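Partner of xrn-2 protein 1 (Caenorhabditis elegans, PDB 5FIR) binds the exoribonuclease XRN-2 through its XTBD domain, stabilises it and so contributes to the turnover of mature microRNAs. Local coordinates at residues D9-K14 and D21-R26; A28-H33 and C44-F49. All blocks are in the same frame, centred on the assembly; numbering follows the deposited sequence.

Contact 1. Residues D9-K14 and D21-R26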
ATOM      1  N   ASP B   9      14.033 -26.838  22.370  1.00102.97           N
ATOM      2  CA  ASP B   9      13.762 -26.660  20.951  1.00 95.32           C
ATOM      3  C   ASP B   9      12.353 -26.146  20.753  1.00 90.14           C
ATOM      4  O   ASP B   9      12.144 -25.146  20.061  1.00 94.14           O
ATOM      5  CB  ASP B   9      13.967 -27.965  20.189  1.00101.95           C
ATOM      6  CG  ASP B   9      15.289 -27.996  19.440  1.00114.16           C
ATOM      7  OD1 ASP B   9      16.121 -27.081  19.662  1.00120.20           O
ATOM      8  OD2 ASP B   9      15.479 -28.917  18.607  1.00114.97           O
ATOM      9  N   VAL B  10      11.370 -26.794  21.384  1.00 86.45           N
ATOM     10  CA  VAL B  10       9.984 -26.367  21.207  1.00 86.53           C
ATOM     11  C   VAL B  10       9.808 -24.952  21.734  1.00 89.71           C
ATOM     12  O   VAL B  10       9.180 -24.100  21.082  1.00 84.04           O
ATOM     13  CB  VAL B  10       9.029 -27.360  21.897  1.00 90.37           C
ATOM     14  CG1 VAL B  10       7.582 -26.858  21.889  1.00 87.42           C
ATOM     15  CG2 VAL B  10       9.105 -28.706  21.198  1.00 95.11           C
ATOM     16  N   GLU B  11      10.440 -24.649  22.873  1.00 96.60           N
ATOM     17  CA  GLU B  11      10.245 -23.342  23.489  1.00 99.13           C
ATOM     18  C   GLU B  11      10.767 -22.231  22.591  1.00104.06           C
ATOM     19  O   GLU B  11      10.229 -21.120  22.613  1.00109.04           O
ATOM     20  CB  GLU B  11      10.929 -23.286  24.851  1.00 99.92           C
ATOM     21  CG  GLU B  11      10.140 -22.532  25.902  1.00106.54           C
ATOM     22  CD  GLU B  11       8.889 -23.305  26.350  1.00116.22           C
ATOM     23  OE1 GLU B  11       9.006 -24.507  26.687  1.00120.18           O
ATOM     24  OE2 GLU B  11       7.791 -22.709  26.401  1.00117.61           O
ATOM     25  N   ALA B  12      11.800 -22.513  21.786  1.00102.52           N
ATOM     26  CA  ALA B  12      12.334 -21.511  20.872  1.00100.74           C
ATOM     27  C   ALA B  12      11.424 -21.264  19.667  1.00101.05           C
ATOM     28  O   ALA B  12      11.706 -20.350  18.880  1.00 98.62           O
ATOM     29  CB  ALA B  12      13.728 -21.929  20.405  1.00 96.72           C
ATOM     30  N   GLU B  13      10.336 -22.035  19.518  1.00102.88           N
ATOM     31  CA  GLU B  13       9.389 -21.825  18.432  1.00104.79           C
ATOM     32  C   GLU B  13       8.324 -20.794  18.771  1.00109.16           C
ATOM     33  O   GLU B  13       7.607 -20.351  17.866  1.00107.61           O
ATOM     34  CB  GLU B  13       8.711 -23.137  18.043  1.00100.94           C
ATOM     35  CG  GLU B  13       9.558 -23.947  17.092  1.00107.40           C
ATOM     36  CD  GLU B  13       9.766 -23.208  15.768  1.00115.22           C
ATOM     37  OE1 GLU B  13       8.808 -22.568  15.244  1.00112.88           O
ATOM     38  OE2 GLU B  13      10.912 -23.256  15.266  1.00120.03           O
ATOM     39  N   LYS B  14       8.214 -20.409  20.041  1.00111.49           N
ATOM     40  CA  LYS B  14       7.245 -19.409  20.454  1.00107.51           C
ATOM     41  C   LYS B  14       7.557 -18.085  19.779  1.00108.99           C
ATOM     42  O   LYS B  14       8.723 -17.737  19.565  1.00107.30           O
ATOM     43  CB  LYS B  14       7.249 -19.249  21.981  1.00109.47           C
ATOM     44  CG  LYS B  14       6.102 -18.398  22.517  1.00112.30           C
ATOM     45  CD  LYS B  14       6.266 -17.959  23.979  1.00118.19           C
ATOM     46  CE  LYS B  14       5.135 -16.993  24.395  1.00119.73           C
ATOM     47  NZ  LYS B  14       5.262 -16.457  25.785  1.00122.42           N
ATOM     48  N   ASP B  21      -2.332 -18.935  26.076  1.00102.82           N
ATOM     49  CA  ASP B  21      -3.176 -20.102  25.839  1.00107.59           C
ATOM     50  C   ASP B  21      -2.913 -20.691  24.453  1.00 98.35           C
ATOM     51  O   ASP B  21      -2.796 -21.910  24.295  1.00 94.68           O
ATOM     52  CB  ASP B  21      -4.645 -19.714  25.984  1.00121.13           C
ATOM     53  CG  ASP B  21      -5.007 -19.322  27.409  1.00135.08           C
ATOM     54  OD1 ASP B  21      -4.487 -19.940  28.368  1.00138.15           O
ATOM     55  OD2 ASP B  21      -5.835 -18.394  27.562  1.00140.73           O
ATOM     56  N   ALA B  22      -2.827 -19.833  23.435  1.00 95.42           N
ATOM     57  CA  ALA B  22      -2.531 -20.297  22.087  1.00 93.55           C
ATOM     58  C   ALA B  22      -1.124 -20.883  21.982  1.00 94.40           C
ATOM     59  O   ALA B  22      -0.842 -21.663  21.065  1.00 95.98           O
ATOM     60  CB  ALA B  22      -2.706 -19.153  21.092  1.00 94.96           C
ATOM     61  N   TRP B  23      -0.205 -20.472  22.848  1.00 91.56           N
ATOM     62  CA  TRP B  23       1.115 -21.074  22.777  1.00 89.84           C
ATOM     63  C   TRP B  23       1.075 -22.487  23.318  1.00 85.92           C
ATOM     64  O   TRP B  23       1.712 -23.391  22.769  1.00 83.70           O
ATOM     65  CB  TRP B  23       2.140 -20.258  23.545  1.00 97.27           C
ATOM     66  CG  TRP B  23       3.400 -21.037  23.767  1.00100.20           C
ATOM     67  CD1 TRP B  23       3.998 -21.311  24.957  1.00103.42           C
ATOM     68  CD2 TRP B  23       4.217 -21.642  22.758  1.00 94.48           C
ATOM     69  NE1 TRP B  23       5.136 -22.050  24.753  1.00103.73           N
ATOM     70  CE2 TRP B  23       5.294 -22.261  23.410  1.00 99.69           C
ATOM     71  CE3 TRP B  23       4.135 -21.727  21.371  1.00 86.28           C
ATOM     72  CZ2 TRP B  23       6.283 -22.943  22.723  1.00100.18           C
ATOM     73  CZ3 TRP B  23       5.114 -22.410  20.695  1.00 90.30           C
ATOM     74  CH2 TRP B  23       6.176 -23.003  21.366  1.00 96.41           C
ATOM     75  N   GLU B  24       0.349 -22.697  24.412  1.00 91.47           N
ATOM     76  CA  GLU B  24       0.305 -24.035  24.986  1.00100.11           C
ATOM     77  C   GLU B  24      -0.283 -25.034  23.996  1.00 91.32           C
ATOM     78  O   GLU B  24       0.191 -26.170  23.895  1.00 98.34           O
ATOM     79  CB  GLU B  24      -0.490 -24.032  26.300  1.00113.02           C
ATOM     80  CG  GLU B  24       0.208 -23.347  27.499  1.00124.41           C
ATOM     81  CD  GLU B  24       1.410 -24.126  28.050  1.00130.90           C
ATOM     82  OE1 GLU B  24       1.320 -25.368  28.181  1.00132.26           O
ATOM     83  OE2 GLU B  24       2.445 -23.488  28.355  1.00132.89           O
ATOM     84  N   LEU B  25      -1.266 -24.617  23.205  1.00 78.39           N
ATOM     85  CA  LEU B  25      -1.789 -25.543  22.220  1.00 75.26           C
ATOM     86  C   LEU B  25      -0.730 -25.886  21.185  1.00 76.73           C
ATOM     87  O   LEU B  25      -0.536 -27.059  20.849  1.00 70.29           O
ATOM     88  CB  LEU B  25      -3.008 -24.941  21.537  1.00 79.29           C
ATOM     89  CG  LEU B  25      -4.263 -25.808  21.640  1.00 85.51           C
ATOM     90  CD1 LEU B  25      -5.205 -25.223  22.680  1.00 88.34           C
ATOM     91  CD2 LEU B  25      -4.948 -25.977  20.276  1.00 79.60           C
ATOM     92  N   ARG B  26       0.004 -24.881  20.705  1.00 81.72           N
ATOM     93  CA  ARG B  26       1.099 -25.151  19.778  1.00 80.69           C
ATOM     94  C   ARG B  26       2.198 -25.970  20.443  1.00 80.21           C
ATOM     95  O   ARG B  26       2.760 -26.879  19.823  1.00 81.73           O
ATOM     96  CB  ARG B  26       1.668 -23.843  19.219  1.00 78.58           C
ATOM     97  CG  ARG B  26       1.121 -23.443  17.865  1.00 73.96           C
ATOM     98  CD  ARG B  26       2.223 -23.140  16.881  1.00 73.59           C
ATOM     99  NE  ARG B  26       3.199 -22.167  17.361  1.00 73.89           N
ATOM    100  CZ  ARG B  26       4.433 -22.075  16.867  1.00 75.23           C
ATOM    101  NH1 ARG B  26       4.801 -22.889  15.879  1.00 72.06           N
ATOM    102  NH2 ARG B  26       5.291 -21.173  17.349  1.00 76.15           N
TER
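Lys14 lays the aliphatic part of its side chain across one face of the Trp23 indole, with CB 3.7 Å from the centroid of the six-membered ring and only 4° off the ring normal, a CH-pi contact. Because CG is anti to the backbone N (chi1 -170°) and the chain beyond it is extended, CG and CD run on over the five-membered ring and carry the ammonium group away from the indole. The edge of the indole meets polar atoms. Trp23 NE1 donates a hydrogen bond of 3.2 Å to Glu11 OE2, which lies close to the indole plane, while NE1 approaches from above the carboxylate plane. Farther round the edge, Trp23 CH2 packs against Val10 O, and Val10 CG1 adds an apolar contact. The tryptophan is thus held on a face and along an edge by the type I turn Glu11–Lys14 and the helical residue before it. Beside it, Arg26 NH2 comes close to Glu13 O at the guanidinium edge, a weak hydrogen bond whose short length is doubtful; the guanidinium has its stronger partner in Glu18, a salt bridge through NE. Within the XTBD domain, the contact packs helix 6-11 and this turn against helix 20-33, with Glu13 and Arg26 also reaching helix 39-55.

Contact 2. Residues A28-H33 and C44-F49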
ATOM      1  N   ALA B  28       2.000 -28.219  22.821  1.00 75.87           N
ATOM      2  CA  ALA B  28       1.597 -29.610  23.000  1.00 82.51           C
ATOM      3  C   ALA B  28       1.603 -30.390  21.686  1.00 89.67           C
ATOM      4  O   ALA B  28       1.922 -31.586  21.665  1.00 95.36           O
ATOM      5  CB  ALA B  28       0.223 -29.656  23.658  1.00 75.88           C
ATOM      6  N   PHE B  29       1.208 -29.750  20.585  1.00 86.46           N
ATOM      7  CA  PHE B  29       1.270 -30.426  19.297  1.00 83.27           C
ATOM      8  C   PHE B  29       2.710 -30.696  18.890  1.00 89.43           C
ATOM      9  O   PHE B  29       3.035 -31.792  18.412  1.00 97.33           O
ATOM     10  CB  PHE B  29       0.541 -29.602  18.240  1.00 75.69           C
ATOM     11  CG  PHE B  29       0.426 -30.281  16.910  1.00 76.75           C
ATOM     12  CD1 PHE B  29       1.529 -30.406  16.078  1.00 82.42           C
ATOM     13  CD2 PHE B  29      -0.777 -30.773  16.479  1.00 76.39           C
ATOM     14  CE1 PHE B  29       1.427 -31.022  14.856  1.00 86.59           C
ATOM     15  CE2 PHE B  29      -0.884 -31.385  15.248  1.00 82.97           C
ATOM     16  CZ  PHE B  29       0.218 -31.511  14.436  1.00 85.22           C
HETATM   17  N   MSE B  30       3.581 -29.713  19.051  1.00 85.57           N
HETATM   18  CA  MSE B  30       4.960 -29.906  18.681  1.00 86.16           C
HETATM   19  C   MSE B  30       5.574 -30.981  19.563  1.00 85.50           C
HETATM   20  O   MSE B  30       6.387 -31.770  19.085  1.00 91.08           O
HETATM   21  CB  MSE B  30       5.733 -28.600  18.781  1.00 94.08           C
HETATM   22  CG  MSE B  30       5.084 -27.502  18.010  1.00106.33           C
HETATM   23 SE   MSE B  30       6.243 -26.021  17.562  1.00130.87          SE
HETATM   24  CE  MSE B  30       7.472 -26.834  16.266  1.00125.09           C
ATOM     25  N   LEU B  31       5.164 -31.034  20.839  1.00 79.87           N
ATOM     26  CA  LEU B  31       5.735 -32.036  21.744  1.00 87.98           C
ATOM     27  C   LEU B  31       5.235 -33.438  21.439  1.00 94.17           C
ATOM     28  O   LEU B  31       5.988 -34.408  21.593  1.00101.01           O
ATOM     29  CB  LEU B  31       5.443 -31.697  23.207  1.00 85.47           C
ATOM     30  CG  LEU B  31       6.232 -30.526  23.801  1.00 85.18           C
ATOM     31  CD1 LEU B  31       5.612 -29.998  25.094  1.00 81.21           C
ATOM     32  CD2 LEU B  31       7.693 -30.933  24.004  1.00 84.60           C
ATOM     33  N   ALA B  32       3.975 -33.566  21.014  1.00 90.49           N
ATOM     34  CA  ALA B  32       3.409 -34.879  20.721  1.00 88.43           C
ATOM     35  C   ALA B  32       4.008 -35.531  19.474  1.00 91.56           C
ATOM     36  O   ALA B  32       4.027 -36.761  19.379  1.00 89.34           O
ATOM     37  CB  ALA B  32       1.890 -34.755  20.563  1.00 83.59           C
ATOM     38  N   HIS B  33       4.573 -34.752  18.550  1.00 95.46           N
ATOM     39  CA  HIS B  33       5.058 -35.312  17.297  1.00 93.09           C
ATOM     40  C   HIS B  33       6.516 -34.981  17.015  1.00 93.92           C
ATOM     41  O   HIS B  33       7.033 -35.385  15.971  1.00 93.11           O
ATOM     42  CB  HIS B  33       4.192 -34.823  16.136  1.00 88.93           C
ATOM     43  CG  HIS B  33       2.724 -35.086  16.308  1.00 90.83           C
ATOM     44  ND1 HIS B  33       2.161 -36.325  16.086  1.00 81.24           N
ATOM     45  CD2 HIS B  33       1.697 -34.260  16.626  1.00 83.50           C
ATOM     46  CE1 HIS B  33       0.854 -36.254  16.273  1.00 80.56           C
ATOM     47  NE2 HIS B  33       0.547 -35.012  16.600  1.00 77.97           N
ATOM     48  N   CYS B  44       5.541 -26.502  10.173  1.00 78.48           N
ATOM     49  CA  CYS B  44       4.443 -26.376   9.234  1.00 72.05           C
ATOM     50  C   CYS B  44       3.214 -27.044   9.803  1.00 76.01           C
ATOM     51  O   CYS B  44       2.151 -26.425   9.930  1.00 75.85           O
ATOM     52  CB  CYS B  44       4.828 -26.995   7.904  1.00 77.56           C
ATOM     53  SG  CYS B  44       3.457 -27.100   6.774  1.00 93.31           S
ATOM     54  N   LEU B  45       3.358 -28.311  10.183  1.00 82.34           N
ATOM     55  CA  LEU B  45       2.232 -29.073  10.693  1.00 74.72           C
ATOM     56  C   LEU B  45       1.683 -28.456  11.968  1.00 77.70           C
ATOM     57  O   LEU B  45       0.468 -28.424  12.173  1.00 79.07           O
ATOM     58  CB  LEU B  45       2.670 -30.502  10.933  1.00 71.17           C
ATOM     59  CG  LEU B  45       3.026 -31.197   9.639  1.00 75.94           C
ATOM     60  CD1 LEU B  45       3.911 -32.388   9.911  1.00 80.05           C
ATOM     61  CD2 LEU B  45       1.739 -31.626   9.001  1.00 83.03           C
ATOM     62  N   SER B  46       2.553 -27.911  12.817  1.00 77.90           N
ATOM     63  CA  SER B  46       2.032 -27.321  14.040  1.00 75.34           C
ATOM     64  C   SER B  46       1.232 -26.069  13.729  1.00 78.06           C
ATOM     65  O   SER B  46       0.160 -25.840  14.309  1.00 72.66           O
ATOM     66  CB  SER B  46       3.164 -26.993  15.009  1.00 69.99           C
ATOM     67  OG  SER B  46       3.859 -25.813  14.668  1.00 69.01           O
ATOM     68  N   GLN B  47       1.730 -25.254  12.801  1.00 79.90           N
ATOM     69  CA  GLN B  47       0.972 -24.081  12.395  1.00 82.27           C
ATOM     70  C   GLN B  47      -0.313 -24.475  11.688  1.00 80.38           C
ATOM     71  O   GLN B  47      -1.355 -23.829  11.851  1.00 81.46           O
ATOM     72  CB  GLN B  47       1.833 -23.186  11.527  1.00 82.81           C
ATOM     73  CG  GLN B  47       2.645 -22.275  12.364  1.00 84.99           C
ATOM     74  CD  GLN B  47       1.753 -21.304  13.078  1.00 80.39           C
ATOM     75  OE1 GLN B  47       1.889 -21.090  14.280  1.00 73.33           O
ATOM     76  NE2 GLN B  47       0.789 -20.747  12.350  1.00 80.77           N
ATOM     77  N   LEU B  48      -0.255 -25.544  10.915  1.00 74.72           N
ATOM     78  CA  LEU B  48      -1.443 -26.029  10.245  1.00 73.21           C
ATOM     79  C   LEU B  48      -2.513 -26.389  11.264  1.00 75.26           C
ATOM     80  O   LEU B  48      -3.683 -26.014  11.120  1.00 72.39           O
ATOM     81  CB  LEU B  48      -1.018 -27.216   9.396  1.00 76.06           C
ATOM     82  CG  LEU B  48      -1.816 -27.790   8.265  1.00 76.10           C
ATOM     83  CD1 LEU B  48      -2.088 -26.703   7.278  1.00 72.14           C
ATOM     84  CD2 LEU B  48      -0.864 -28.761   7.655  1.00 82.57           C
ATOM     85  N   PHE B  49      -2.103 -27.043  12.351  1.00 80.74           N
ATOM     86  CA  PHE B  49      -3.033 -27.447  13.400  1.00 74.67           C
ATOM     87  C   PHE B  49      -3.727 -26.244  14.012  1.00 74.55           C
ATOM     88  O   PHE B  49      -4.955 -26.165  14.018  1.00 74.54           O
ATOM     89  CB  PHE B  49      -2.281 -28.245  14.463  1.00 69.51           C
ATOM     90  CG  PHE B  49      -3.066 -28.510  15.716  1.00 71.04           C
ATOM     91  CD1 PHE B  49      -4.260 -29.231  15.671  1.00 78.81           C
ATOM     92  CD2 PHE B  49      -2.568 -28.127  16.952  1.00 68.47           C
ATOM     93  CE1 PHE B  49      -4.976 -29.515  16.824  1.00 77.43           C
ATOM     94  CE2 PHE B  49      -3.269 -28.407  18.111  1.00 74.42           C
ATOM     95  CZ  PHE B  49      -4.477 -29.105  18.048  1.00 77.75           C
TER
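Phe29 and Phe49 form the aromatic centre of this contact, their ring planes nearly parallel at 26° but slid apart, so that with centroids 4.8 Å from each other the rings barely overlap. It is the rim of Phe29 that lies over Phe49: CD2 sits above one face of the Phe49 ring, offset from its middle. In return, Phe49 places its CB over a face of Phe29, 3.9 Å from the ring centroid, a CH-pi contact that stands 30° from the normal. Both phenylalanines have CG anti to the backbone N, which directs the two rings into the interface between the helices.

Van der Waals contacts extend the packing along helix 39-55. Phe29 CD1 rests against Ser46 CA, and Phe29 CE1 reaches Leu45 CB at 4.1 Å. On the next position of its helix, selenomethionine Met30 brings CG to 3.6 Å from Ser46 CB, while its selenium lies near Ser46 OG.

The Ser46 hydroxyl is satisfied within its own helix by a hydrogen bond to Gln43 O and has a further, weak one with Arg26 NH1, both partners lying outside the two segments. The segments themselves meet through van der Waals and aromatic contact.

All five touching residues are buried, and the centre of the contact lies about 2 Å from the centre of the chain. The axes of segments 28-33 and 44-49 run at 137° between their N-to-C directions and come within 9.5 Å of each other. Helix 61-71 packs on Phe29 through Ile67 and Met70, and helix 6-11 reaches Met30 through Val10, which places this helix pair in the middle of the four-helix domain.

From the N terminus, helix 6-11 leads into a turn and a short connection, and contact 1 closes this loop where residues 21-26, in the first half of helix 20-33, return against residues 9-14. Farther along that helix, contact 2 opens at residues 28-33 and closes the loop to helix 39-55. The two are in series, neither nested nor crossed, and share helix 20-33 as a common element. Their centres are 9 Å apart and they touch directly: Glu13 CG packs on Met30 CE, and Leu25 CD2 on Phe49 CE2. Together they join the first three helices of the XRN2-binding domain, with helix 20-33 between the other two.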